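Local coordinates for protein branched-chain-amino-acid aminotransferase (Pseudomonas sp. UW4, PDB 6JIF) that catalyses PLP-dependent transfer of the amino group of branched-chain amino acids, probably reversibly and with 2-oxoglutarate as the acceptor, at residues 188-192 with 214-219; 79-83 with 305-309; 182-186 with 326-330; 32-38 with 170-176; 64-70 with 151-156. All blocks are in the same frame, centred on the assembly; numbering follows the deposited sequence.

Interaction 1 of 5, residues 188-192 with 214-219; sequences QISSY and MPGSKA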
# COMPACT_ATOMS: atom_id res chain seq x y z
N GLN B 188 -22.59 -1.82 3.60
CA GLN B 188 -22.51 -3.23 3.99
C GLN B 188 -21.25 -3.51 4.81
O GLN B 188 -20.16 -3.13 4.40
CB GLN B 188 -22.47 -4.12 2.76
CG GLN B 188 -22.53 -5.59 3.09
CD GLN B 188 -22.41 -6.43 1.88
OE1 GLN B 188 -21.46 -6.33 1.10
NE2 GLN B 188 -23.41 -7.29 1.67
N ILE B 189 -21.40 -4.18 5.94
CA ILE B 189 -20.19 -4.58 6.70
C ILE B 189 -19.34 -5.52 5.86
O ILE B 189 -19.84 -6.43 5.20
CB ILE B 189 -20.57 -5.25 8.04
CG1 ILE B 189 -21.24 -4.24 8.96
CG2 ILE B 189 -19.34 -5.90 8.72
CD1 ILE B 189 -20.54 -2.89 9.11
N SER B 190 -18.02 -5.30 5.87
CA SER B 190 -17.11 -6.16 5.12
C SER B 190 -16.38 -7.11 6.06
O SER B 190 -16.12 -6.79 7.22
CB SER B 190 -16.08 -5.31 4.37
OG SER B 190 -15.15 -6.15 3.69
N SER B 191 -16.05 -8.28 5.55
CA SER B 191 -15.20 -9.22 6.29
C SER B 191 -13.73 -8.93 6.08
O SER B 191 -12.88 -9.53 6.79
CB SER B 191 -15.50 -10.63 5.85
OG SER B 191 -15.07 -10.80 4.52
N TYR B 192 -13.41 -8.01 5.19
CA TYR B 192 -12.01 -7.73 4.89
C TYR B 192 -11.50 -6.56 5.71
O TYR B 192 -12.26 -5.87 6.36
CB TYR B 192 -11.84 -7.46 3.40
CG TYR B 192 -12.11 -8.72 2.57
CD1 TYR B 192 -11.15 -9.69 2.43
CD2 TYR B 192 -13.33 -8.91 1.95
CE1 TYR B 192 -11.40 -10.87 1.71
CE2 TYR B 192 -13.58 -10.04 1.20
CZ TYR B 192 -12.63 -11.01 1.07
OH TYR B 192 -12.92 -12.12 0.32
N MET B 214 -10.75 -4.35 -3.49
CA MET B 214 -11.63 -5.52 -3.64
C MET B 214 -12.83 -5.48 -2.68
O MET B 214 -13.96 -5.81 -3.12
CB MET B 214 -10.79 -6.80 -3.49
CG MET B 214 -11.59 -8.06 -3.66
SD MET B 214 -12.22 -8.47 -2.05
CE MET B 214 -10.76 -9.07 -1.20
N PRO B 215 -12.68 -5.16 -1.38
CA PRO B 215 -13.86 -5.10 -0.50
C PRO B 215 -14.88 -4.07 -0.92
O PRO B 215 -16.12 -4.34 -0.86
CB PRO B 215 -13.27 -4.75 0.88
CG PRO B 215 -11.84 -5.15 0.80
CD PRO B 215 -11.41 -5.07 -0.62
N GLY B 216 -14.39 -2.92 -1.37
CA GLY B 216 -15.29 -1.89 -1.85
C GLY B 216 -16.02 -2.36 -3.07
O GLY B 216 -17.22 -2.15 -3.20
N SER B 217 -15.32 -3.05 -3.96
CA SER B 217 -15.92 -3.56 -5.18
C SER B 217 -16.99 -4.60 -4.87
O SER B 217 -18.05 -4.63 -5.51
CB SER B 217 -14.81 -4.16 -6.06
OG SER B 217 -15.36 -4.42 -7.34
N LYS B 218 -16.74 -5.45 -3.86
CA LYS B 218 -17.69 -6.49 -3.47
C LYS B 218 -18.95 -5.88 -2.86
O LYS B 218 -20.06 -6.35 -3.15
CB LYS B 218 -17.01 -7.48 -2.53
CG LYS B 218 -16.28 -8.55 -3.31
CD LYS B 218 -15.67 -9.59 -2.44
CE LYS B 218 -15.30 -10.81 -3.30
NZ LYS B 218 -14.27 -11.65 -2.61
N ALA B 219 -18.81 -4.84 -2.03
CA ALA B 219 -19.99 -4.16 -1.52
C ALA B 219 -20.77 -3.49 -2.65
O ALA B 219 -22.00 -3.51 -2.66
CB ALA B 219 -19.58 -3.12 -0.45
O HOH W 1 -16.72 -6.09 1.34
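Tyr192 lays one face of its ring over the methyl end of Met214, at the place where strand 185-189 runs out into a loop and helix 206-221 packs against it. Strand 185-189, this helix and strand 227-230 form a beta-alpha-beta unit, and the contact joins its first strand to its helix. The tight part lies around the ring. Met214 CE stands 3.5 Å from the Tyr192 ring centroid and 14° off the ring normal, a CH-pi contact, while SD, also over that face, adds a Met-aromatic contact. Bends at chi2 (-88°) and chi3 (-74°) fold the Met214 chain back and bring CE above the ring centre. Pro215 fills in nearer the backbone, with its CG 3.5 Å from Tyr192 CB. On the far face of the ring lies the hydroxyl of Ser191, offset toward the rim, and Arg109 of the second subunit packs on both Tyr192 and Met214.

The solvent side is looser: the exposed Lys218 reaches Tyr192 OH with NZ at 3.3 Å, a weak hydrogen bond. A leucine in place of Tyr192 would probably leave the Met214 methyl without its aromatic face and Lys218 NZ without this hydroxyl. At the other end the touch is light, Gln188 OE1 lying 3.7 Å from the buried Ala219 CA, with NE2 bonded to Asp316. Between the two ends Ser190 forms an ST turn, its OG accepting from Tyr192 N at 3.0 Å. A water sits 2.8 Å from Ser190 OG and donates to Pro215 O at 2.9 Å.

Interaction 2 of 5, residues 79-83 with 305-309; sequences EGMKA and TAAVI. With PLP (pyridoxal-5'-phosphate), chain D.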
# COMPACT_ATOMS: atom_id res chain seq x y z
N GLU B 79 -3.03 13.99 0.33
CA GLU B 79 -3.97 14.80 1.09
C GLU B 79 -5.12 15.22 0.17
O GLU B 79 -5.09 15.06 -1.05
CB GLU B 79 -3.29 16.06 1.69
CG GLU B 79 -2.56 15.78 3.05
CD GLU B 79 -3.52 15.26 4.11
OE1 GLU B 79 -4.74 15.63 4.04
OE2 GLU B 79 -3.11 14.41 4.93
N GLY B 80 -6.13 15.83 0.78
CA GLY B 80 -7.28 16.33 0.01
C GLY B 80 -7.88 17.51 0.74
O GLY B 80 -8.16 17.43 1.94
N MET B 81 -8.06 18.64 0.05
CA MET B 81 -8.68 19.82 0.67
C MET B 81 -9.45 20.60 -0.39
O MET B 81 -9.24 20.42 -1.59
CB MET B 81 -7.64 20.73 1.33
CG MET B 81 -6.83 21.44 0.25
SD MET B 81 -5.32 22.13 0.86
CE MET B 81 -4.56 20.55 1.20
N LYS B 82 -10.33 21.50 0.04
CA LYS B 82 -11.10 22.28 -0.93
C LYS B 82 -10.94 23.80 -0.75
O LYS B 82 -10.76 24.30 0.37
CB LYS B 82 -12.61 21.95 -0.85
CG LYS B 82 -12.96 20.64 -1.54
CD LYS B 82 -14.44 20.29 -1.32
CE LYS B 82 -14.71 18.83 -1.66
NZ LYS B 82 -16.16 18.53 -1.40
N ALA B 83 -11.07 24.51 -1.87
CA ALA B 83 -11.23 25.96 -1.86
C ALA B 83 -12.61 26.26 -2.41
O ALA B 83 -13.08 25.53 -3.27
CB ALA B 83 -10.17 26.68 -2.70
N THR B 305 -13.69 14.75 3.20
CA THR B 305 -13.57 15.98 2.42
C THR B 305 -14.42 15.91 1.15
O THR B 305 -15.10 16.88 0.79
CB THR B 305 -12.09 16.26 2.09
OG1 THR B 305 -11.39 16.59 3.31
CG2 THR B 305 -12.00 17.38 1.09
N ALA B 306 -14.37 14.79 0.42
CA ALA B 306 -15.05 14.72 -0.87
C ALA B 306 -16.57 14.73 -0.71
O ALA B 306 -17.28 15.45 -1.41
CB ALA B 306 -14.58 13.50 -1.67
N ALA B 307 -17.08 13.94 0.23
CA ALA B 307 -18.53 13.82 0.37
C ALA B 307 -19.12 14.82 1.34
O ALA B 307 -20.31 15.13 1.23
CB ALA B 307 -18.85 12.41 0.85
N VAL B 308 -18.30 15.45 2.17
CA VAL B 308 -18.70 16.30 3.30
C VAL B 308 -19.41 15.41 4.33
O VAL B 308 -18.77 14.91 5.27
CB VAL B 308 -19.52 17.55 2.90
CG1 VAL B 308 -19.69 18.46 4.12
CG2 VAL B 308 -18.81 18.32 1.78
N ILE B 309 -20.71 15.13 4.12
CA ILE B 309 -21.41 14.17 4.95
C ILE B 309 -22.20 13.27 4.02
O ILE B 309 -22.91 13.77 3.15
CB ILE B 309 -22.35 14.84 5.97
CG1 ILE B 309 -21.51 15.53 7.04
CG2 ILE B 309 -23.27 13.78 6.66
CD1 ILE B 309 -22.34 16.11 8.14
N1 PLP D . -11.39 7.74 6.49
C2 PLP D . -10.45 7.26 5.63
C2A PLP D . -10.15 5.80 5.69
C3 PLP D . -9.76 8.13 4.78
O3 PLP D . -8.77 7.64 3.97
C4 PLP D . -10.08 9.52 4.79
C4A PLP D . -9.22 10.53 4.04
C5 PLP D . -11.08 9.94 5.68
C6 PLP D . -11.69 9.05 6.51
C5A PLP D . -11.59 11.34 5.77
O4P PLP D . -10.57 12.24 5.99
P PLP D . -10.84 13.78 5.68
O1P PLP D . -12.06 14.26 6.43
O2P PLP D . -9.56 14.43 6.24
O3P PLP D . -11.04 14.03 4.18
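Lys82 on strand 76-85 faces the turn at Thr305 and Ala306, where helical backbone angles without the regular helix bonds present two successive carbonyls; the backbones come closest at Met81 and Thr305, whose CA atoms are 6.5 Å apart. From CG onward the Lys82 chain is extended, and it carries the ammonium group across to the turn. There NZ donates to Thr305 O at 2.9 Å, with a C=O...N angle of 149° and the donor tilted 18° from the carbonyl plane, which makes Lys82 a second-shell neighbour of the cofactor. A second, weak bond runs from NZ to Ala306 O at 3.3 Å, so that one charged group ties together neighbouring carbonyls of the same turn. Thr305 CG2 lies against the lysine chain, 4.1 Å from Lys82 CE.

This turn links strand 297-304 to strand 308-317 and belongs to the phosphate end of the cofactor pocket of this class IV aminotransferase, with strand 76-85 of the other sheet behind it. Thr305 holds pyridoxal phosphate by two bonds to one oxygen: its backbone N donates to O3P at 2.9 Å, and OG1 donates to the same O3P at 2.7 Å. With OG1 set beside its own backbone N (chi1 -68°), both donors face the phosphate, while CG2 is turned toward the strand and lies 3.9 Å from Gly80 O. Arg102, Ile267, Thr268 and Tyr209 also hydrogen-bond the cofactor, and Arg102 forms a salt bridge with Glu79 as well.

Interaction 3 of 5, residues 182-186 with 326-330; sequences LTPHN and SETEV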
# COMPACT_ATOMS: atom_id res chain seq x y z
N LEU B 182 -28.48 15.82 -0.20
CA LEU B 182 -28.30 14.95 0.96
C LEU B 182 -29.43 13.94 0.97
O LEU B 182 -30.61 14.32 1.07
CB LEU B 182 -28.37 15.75 2.25
CG LEU B 182 -27.24 16.34 3.01
CD1 LEU B 182 -27.90 16.74 4.31
CD2 LEU B 182 -26.06 15.43 3.23
N THR B 183 -29.06 12.67 0.90
CA THR B 183 -30.03 11.61 0.87
C THR B 183 -29.40 10.44 1.58
O THR B 183 -28.17 10.39 1.67
CB THR B 183 -30.39 11.20 -0.57
OG1 THR B 183 -31.58 10.41 -0.52
CG2 THR B 183 -29.24 10.38 -1.18
N PRO B 184 -30.19 9.54 2.16
CA PRO B 184 -29.58 8.36 2.81
C PRO B 184 -29.06 7.32 1.82
O PRO B 184 -29.68 7.04 0.79
CB PRO B 184 -30.72 7.74 3.62
CG PRO B 184 -31.83 8.80 3.63
CD PRO B 184 -31.64 9.64 2.41
N HIS B 185 -27.98 6.66 2.21
CA HIS B 185 -27.37 5.60 1.42
C HIS B 185 -27.19 4.41 2.33
O HIS B 185 -27.00 4.60 3.53
CB HIS B 185 -25.97 5.99 0.91
CG HIS B 185 -25.98 7.26 0.17
ND1 HIS B 185 -26.05 7.31 -1.20
CD2 HIS B 185 -26.07 8.53 0.60
CE1 HIS B 185 -26.14 8.57 -1.59
NE2 HIS B 185 -26.16 9.33 -0.51
N ASN B 186 -27.22 3.21 1.74
CA ASN B 186 -27.01 1.95 2.47
C ASN B 186 -25.58 1.47 2.29
O ASN B 186 -25.02 1.58 1.19
CB ASN B 186 -27.98 0.85 2.03
CG ASN B 186 -29.42 1.24 2.31
OD1 ASN B 186 -29.69 2.01 3.22
ND2 ASN B 186 -30.35 0.71 1.51
N SER B 326 -34.29 6.46 8.58
CA SER B 326 -35.12 6.43 7.39
C SER B 326 -34.28 6.03 6.19
O SER B 326 -33.12 6.41 6.08
CB SER B 326 -35.70 7.83 7.12
OG SER B 326 -36.47 7.84 5.94
N GLU B 327 -34.93 5.35 5.24
CA GLU B 327 -34.33 5.11 3.94
C GLU B 327 -34.53 6.27 2.97
O GLU B 327 -33.94 6.26 1.88
CB GLU B 327 -34.90 3.82 3.33
CG GLU B 327 -34.44 2.56 4.06
CD GLU B 327 -33.09 2.11 3.56
OE1 GLU B 327 -33.09 1.29 2.60
OE2 GLU B 327 -32.04 2.58 4.11
N THR B 328 -35.39 7.26 3.34
CA THR B 328 -35.80 8.28 2.39
C THR B 328 -35.54 9.71 2.86
O THR B 328 -35.54 10.62 2.03
CB THR B 328 -37.32 8.17 2.11
OG1 THR B 328 -38.00 8.32 3.35
CG2 THR B 328 -37.75 6.77 1.51
N GLU B 329 -35.33 9.93 4.16
CA GLU B 329 -35.21 11.27 4.69
C GLU B 329 -33.98 11.36 5.58
O GLU B 329 -33.72 10.47 6.39
CB GLU B 329 -36.43 11.67 5.52
CG GLU B 329 -37.77 11.50 4.79
CD GLU B 329 -38.76 12.49 5.27
OE1 GLU B 329 -38.94 13.52 4.58
OE2 GLU B 329 -39.31 12.26 6.37
N VAL B 330 -33.27 12.46 5.46
CA VAL B 330 -32.11 12.68 6.33
C VAL B 330 -32.58 13.26 7.65
O VAL B 330 -33.47 14.13 7.68
CB VAL B 330 -31.09 13.55 5.62
CG1 VAL B 330 -29.87 13.87 6.55
CG2 VAL B 330 -30.70 12.91 4.30
O HOH W 2 -33.69 12.38 0.84
O HOH W 3 -31.59 4.90 0.87
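A surface contact joins Pro184 and Asn186, at the start of strand 185-189, to the loop 326-330 that leads from strand 320-323 into helix 332-346. Its middle is the Pro184 ring, pressed against backbone: CG lies 3.7 Å from Ser326 O and equally near Glu329 N, and the loop bends around it. At one end Val330 turns toward the segment, its CG2 3.5 Å from Leu182 O and also near Pro184 CD; the Leu182 and Val330 side chains cross at about a right angle.

The polar end is a flat pairing of amide and carboxylate. Asn186 ND2 donates to the syn lone pair of Glu327 OE1 at 3.0 Å with an N-H...O angle of 160°, and the two group planes are only 5° apart. The bend at chi2 (-84°) turns the Glu327 carboxylate to meet the amide. An alanine in place of Asn186 would probably leave Glu327 OE1 without this donor and its carboxylate freer to rotate.

Water bridges the backbones beside the proline, donating to Pro184 O and to Glu327 O, each at 2.9 Å. The loop also braces itself, for Ser326 OG accepts from Thr328 N at 2.9 Å and from Glu329 N. Those two bonds define an ST turn and an ST motif, here folded about a proline at the entry to strand 185-189 of the mixed sheet.

Interaction 4 of 5, residues 32-38 with 170-176; sequences GFDYIKT and FCIPVGA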
# COMPACT_ATOMS: atom_id res chain seq x y z
N GLY B 32 -19.04 16.31 -10.85
CA GLY B 32 -19.01 15.32 -9.80
C GLY B 32 -17.65 15.41 -9.12
O GLY B 32 -17.20 16.50 -8.75
N PHE B 33 -17.01 14.24 -8.93
CA PHE B 33 -15.67 14.10 -8.35
C PHE B 33 -14.88 13.27 -9.36
O PHE B 33 -14.71 12.06 -9.21
CB PHE B 33 -15.73 13.42 -6.98
CG PHE B 33 -14.42 13.37 -6.28
CD1 PHE B 33 -13.76 14.54 -5.95
CD2 PHE B 33 -13.85 12.16 -5.93
CE1 PHE B 33 -12.54 14.51 -5.29
CE2 PHE B 33 -12.60 12.14 -5.26
CZ PHE B 33 -11.97 13.33 -4.96
N ASP B 34 -14.41 13.93 -10.40
CA ASP B 34 -13.79 13.26 -11.53
C ASP B 34 -12.55 14.04 -11.92
O ASP B 34 -12.54 15.26 -11.86
CB ASP B 34 -14.68 13.25 -12.75
CG ASP B 34 -15.98 12.55 -12.49
OD1 ASP B 34 -15.94 11.30 -12.30
OD2 ASP B 34 -17.02 13.25 -12.43
N TYR B 35 -11.53 13.32 -12.38
CA TYR B 35 -10.32 14.00 -12.82
C TYR B 35 -10.62 14.82 -14.06
O TYR B 35 -11.16 14.31 -15.03
CB TYR B 35 -9.19 13.02 -13.12
CG TYR B 35 -7.91 13.78 -13.48
CD1 TYR B 35 -7.70 14.22 -14.79
CD2 TYR B 35 -6.95 14.08 -12.52
CE1 TYR B 35 -6.55 14.89 -15.14
CE2 TYR B 35 -5.82 14.76 -12.86
CZ TYR B 35 -5.62 15.16 -14.16
OH TYR B 35 -4.47 15.84 -14.50
N ILE B 36 -10.23 16.11 -14.01
CA ILE B 36 -10.23 17.02 -15.14
C ILE B 36 -8.87 17.72 -15.13
O ILE B 36 -8.36 18.06 -14.06
CB ILE B 36 -11.39 18.03 -15.03
CG1 ILE B 36 -12.73 17.35 -15.37
CG2 ILE B 36 -11.19 19.23 -15.94
CD1 ILE B 36 -13.92 17.85 -14.54
N LYS B 37 -8.25 17.91 -16.30
CA LYS B 37 -6.91 18.53 -16.33
C LYS B 37 -7.04 20.05 -16.25
O LYS B 37 -7.62 20.70 -17.14
CB LYS B 37 -6.12 18.09 -17.56
CG LYS B 37 -4.73 18.69 -17.65
CD LYS B 37 -4.15 18.41 -19.03
CE LYS B 37 -2.72 18.88 -19.09
NZ LYS B 37 -2.15 18.63 -20.45
N THR B 38 -6.55 20.60 -15.15
CA THR B 38 -6.49 22.03 -14.94
C THR B 38 -5.17 22.56 -15.50
O THR B 38 -4.32 21.80 -15.99
CB THR B 38 -6.68 22.32 -13.45
OG1 THR B 38 -5.76 21.53 -12.70
CG2 THR B 38 -8.14 21.96 -13.03
N PHE B 170 -2.00 18.85 -7.59
CA PHE B 170 -2.86 19.28 -8.69
C PHE B 170 -4.25 19.59 -8.14
O PHE B 170 -4.55 19.31 -6.98
CB PHE B 170 -2.90 18.24 -9.84
CG PHE B 170 -3.47 16.91 -9.49
CD1 PHE B 170 -4.85 16.68 -9.58
CD2 PHE B 170 -2.63 15.83 -9.17
CE1 PHE B 170 -5.40 15.43 -9.30
CE2 PHE B 170 -3.22 14.58 -8.88
CZ PHE B 170 -4.60 14.40 -8.93
N CYS B 171 -5.08 20.24 -8.95
CA CYS B 171 -6.43 20.57 -8.53
C CYS B 171 -7.42 20.17 -9.62
O CYS B 171 -7.07 19.94 -10.78
CB CYS B 171 -6.57 22.07 -8.17
SG CYS B 171 -6.44 23.24 -9.52
N ILE B 172 -8.67 20.05 -9.21
CA ILE B 172 -9.79 19.74 -10.13
C ILE B 172 -11.04 20.44 -9.64
O ILE B 172 -11.25 20.52 -8.42
CB ILE B 172 -10.07 18.22 -10.24
CG1 ILE B 172 -10.27 17.60 -8.85
CG2 ILE B 172 -8.95 17.50 -10.95
CD1 ILE B 172 -10.91 16.25 -8.97
N PRO B 173 -11.90 20.96 -10.53
CA PRO B 173 -13.20 21.46 -10.09
C PRO B 173 -14.08 20.27 -9.74
O PRO B 173 -14.03 19.23 -10.39
CB PRO B 173 -13.71 22.20 -11.32
CG PRO B 173 -13.14 21.39 -12.47
CD PRO B 173 -11.74 21.04 -12.00
N VAL B 174 -14.84 20.39 -8.64
CA VAL B 174 -15.69 19.29 -8.19
C VAL B 174 -17.05 19.86 -7.82
O VAL B 174 -17.21 21.07 -7.58
CB VAL B 174 -15.06 18.51 -7.00
CG1 VAL B 174 -13.70 17.87 -7.41
CG2 VAL B 174 -14.89 19.44 -5.77
N GLY B 175 -18.06 19.01 -7.91
CA GLY B 175 -19.38 19.40 -7.48
C GLY B 175 -19.80 18.55 -6.31
O GLY B 175 -18.97 18.15 -5.49
N ALA B 176 -21.09 18.28 -6.23
CA ALA B 176 -21.60 17.38 -5.20
C ALA B 176 -21.08 15.99 -5.48
O ALA B 176 -21.08 15.54 -6.63
CB ALA B 176 -23.13 17.38 -5.21
O HOH W 4 -14.74 16.49 -11.07
O HOH W 5 -5.95 18.74 -13.02
O HOH W 6 -3.65 21.29 -11.27
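Tyr35 and Phe170 meet where the loop 32-38 runs alongside strand 164-174. From CB the Tyr35 side chain sets CG anti to the backbone N (chi1 -176°), and the ring runs out along the strand. Its CD2 passes 4.3 Å from Ile172 CG2, and CE2 then comes to 3.6 Å from Phe170 CE1. The ring presents its edge to the Phe170 face in an offset edge-to-face pair, with centroids 5.5 Å apart and planes at 63°. At the tip, OH leaves the contact for Glu66 of the second subunit and for Asn60.

Toward the other end, Phe33 lies side by side with Val174, whose CG1 meets the ring edge 3.6 Å from CD1. Next to it the backbones join directly: Gly175 N donates to Gly32 O at 2.8 Å with an N-H...O angle of 165°. Between these ends Ile172 CG2 comes to 3.2 Å from Ile36 O, and water carries the backbone pairing. One molecule accepts from Thr38 N and donates to both Ile36 O and Cys171 O; another accepts from Cys171 N and donates to Thr38 OG1 at 2.6 Å.

Ile157 of the second subunit packs on Phe33 and Ile172, which makes the contact part of the dimer interface. The arrangement is that of an N-terminal loop laid along a strand of the antiparallel sheet, bonded to it partly through water, before the chain enters that sheet as strand 41-47.

Interaction 5 of 5, residues 64-70 with 151-156; sequences ISEGSTA and IGVGDN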
# COMPACT_ATOMS: atom_id res chain seq x y z
N ILE B 64 9.13 9.33 -14.02
CA ILE B 64 9.79 8.82 -12.83
C ILE B 64 10.42 7.47 -13.14
O ILE B 64 10.02 6.77 -14.07
CB ILE B 64 8.82 8.72 -11.64
CG1 ILE B 64 7.69 7.71 -11.93
CG2 ILE B 64 8.23 10.14 -11.38
CD1 ILE B 64 6.76 7.41 -10.73
N SER B 65 11.47 7.15 -12.40
CA SER B 65 12.19 5.92 -12.66
C SER B 65 11.29 4.70 -12.61
O SER B 65 10.33 4.65 -11.83
CB SER B 65 13.30 5.72 -11.63
OG SER B 65 13.93 4.45 -11.84
N GLU B 66 11.62 3.69 -13.46
CA GLU B 66 10.95 2.41 -13.36
C GLU B 66 11.20 1.77 -12.00
O GLU B 66 10.40 0.94 -11.58
CB GLU B 66 11.42 1.44 -14.47
CG GLU B 66 12.90 0.95 -14.34
CD GLU B 66 13.40 0.20 -15.57
OE1 GLU B 66 12.62 -0.02 -16.53
OE2 GLU B 66 14.59 -0.14 -15.60
N GLY B 67 12.27 2.15 -11.31
CA GLY B 67 12.52 1.60 -10.01
C GLY B 67 12.01 2.46 -8.88
O GLY B 67 12.55 2.33 -7.79
N SER B 68 11.01 3.33 -9.10
CA SER B 68 10.54 4.24 -8.04
C SER B 68 9.95 3.46 -6.88
O SER B 68 9.12 2.59 -7.09
CB SER B 68 9.48 5.21 -8.55
OG SER B 68 10.07 6.16 -9.42
N THR B 69 10.36 3.79 -5.64
CA THR B 69 9.74 3.09 -4.53
C THR B 69 8.24 3.36 -4.46
O THR B 69 7.50 2.57 -3.87
CB THR B 69 10.36 3.46 -3.19
OG1 THR B 69 10.18 4.85 -2.96
CG2 THR B 69 11.89 3.05 -3.11
N ALA B 70 7.78 4.49 -5.00
CA ALA B 70 6.35 4.75 -4.97
C ALA B 70 5.60 3.73 -5.78
O ALA B 70 4.40 3.56 -5.52
CB ALA B 70 6.06 6.14 -5.50
N ILE B 151 5.77 11.27 -3.12
CA ILE B 151 6.05 9.93 -3.64
C ILE B 151 7.56 9.69 -3.72
O ILE B 151 8.31 10.61 -4.09
CB ILE B 151 5.39 9.72 -5.02
CG1 ILE B 151 5.82 10.76 -6.02
CG2 ILE B 151 3.87 9.54 -4.91
CD1 ILE B 151 5.54 10.26 -7.44
N GLY B 152 8.00 8.45 -3.45
CA GLY B 152 9.42 8.07 -3.58
C GLY B 152 9.76 7.76 -5.02
O GLY B 152 9.08 6.98 -5.69
N VAL B 153 10.83 8.38 -5.52
CA VAL B 153 11.23 8.27 -6.92
C VAL B 153 12.75 8.13 -6.99
O VAL B 153 13.47 8.12 -5.97
CB VAL B 153 10.76 9.49 -7.76
CG1 VAL B 153 9.18 9.69 -7.64
CG2 VAL B 153 11.49 10.73 -7.36
N GLY B 154 13.24 8.03 -8.22
CA GLY B 154 14.64 7.76 -8.49
C GLY B 154 14.89 6.26 -8.63
O GLY B 154 14.10 5.43 -8.19
N ASP B 155 16.02 5.92 -9.25
CA ASP B 155 16.42 4.53 -9.43
C ASP B 155 16.64 3.82 -8.10
O ASP B 155 17.47 4.26 -7.29
CB ASP B 155 17.71 4.44 -10.21
CG ASP B 155 17.61 4.95 -11.63
OD1 ASP B 155 16.50 5.24 -12.13
OD2 ASP B 155 18.70 5.00 -12.26
N ASN B 156 16.01 2.66 -7.94
CA ASN B 156 16.17 1.85 -6.74
C ASN B 156 15.74 0.41 -6.98
O ASN B 156 14.87 0.14 -7.81
CB ASN B 156 15.35 2.42 -5.57
CG ASN B 156 15.51 1.58 -4.33
OD1 ASN B 156 16.58 1.59 -3.73
ND2 ASN B 156 14.47 0.82 -3.96
O HOH W 7 12.71 9.31 -10.94
O HOH W 8 12.08 0.98 -5.62
O HOH W 9 12.95 5.15 -5.61
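A type I beta turn from Ser65 to Ser68, between strand 61-65 and helix 69-72, is fitted against the end of strand 143-153. Ser65 reaches over to Asp155, its OG donating to OD1 at 2.7 Å; the carboxylate oxygen is met on its anti side, 21° out of the carboxylate plane. The same OG accepts from Gly67 N at 2.9 Å in an ST turn, so the hydroxyl ties the turn to the loop that follows strand 143-153. With OG anti to the backbone N (chi1 175°), Ser65 can serve both. Ser65 O is likewise gripped twice, by Ser68 N and by Ser68 OG, the latter at 2.9 Å.

Beyond the turn Ser68 takes the N-cap position, although its side chain makes no capping bond. Ala70, in the first turn of the helix, donates its N to Gly152 O at 2.9 Å with an N-H...O angle of 151°, which fixes the helix start to the end of strand 143-153 in the antiparallel sheet. Glycines permit the closeness: a CB on Gly152 would collide with Thr69 OG1, which is hydrogen-bonded to Gln75, and one on Gly67 with Asn156 O. Apolar contacts flank the backbone, Ile64 CG2 on Val153 CG1 at 3.9 Å and Ala70 CB on Ile151 CB at 3.7 Å.

One water accepts from Thr69 N and donates to Gly154 O; another donates to Gly67 O and accepts from Asn156 ND2, itself also bonded to Gly158 O. Ile64 continues the sheet into the second subunit by antiparallel pairing, and Glu66 salt-bridges Arg41 of that subunit.

From the N terminus, 32-38 opens the loop of interaction 4, which closes at 170-176 and wholly encloses interaction 5, whose segments 64-70 and 151-156 frame the dimer side of the antiparallel sheet. Interaction 2 starts at 79-83 and crosses both, returning only at 305-309 to join that sheet to the mixed one beside the cofactor; it touches interaction 4, where Ala306 packs on Phe33. Interaction 3 leaves from 182-186 and closes at 326-330, so it crosses interaction 2, with Leu182 against Ile309. Interaction 1, 188-192 with 214-219, is nested inside both and adds the helix to strand 185-189. Interactions 3 and 5 lie about 44 Å apart between centres.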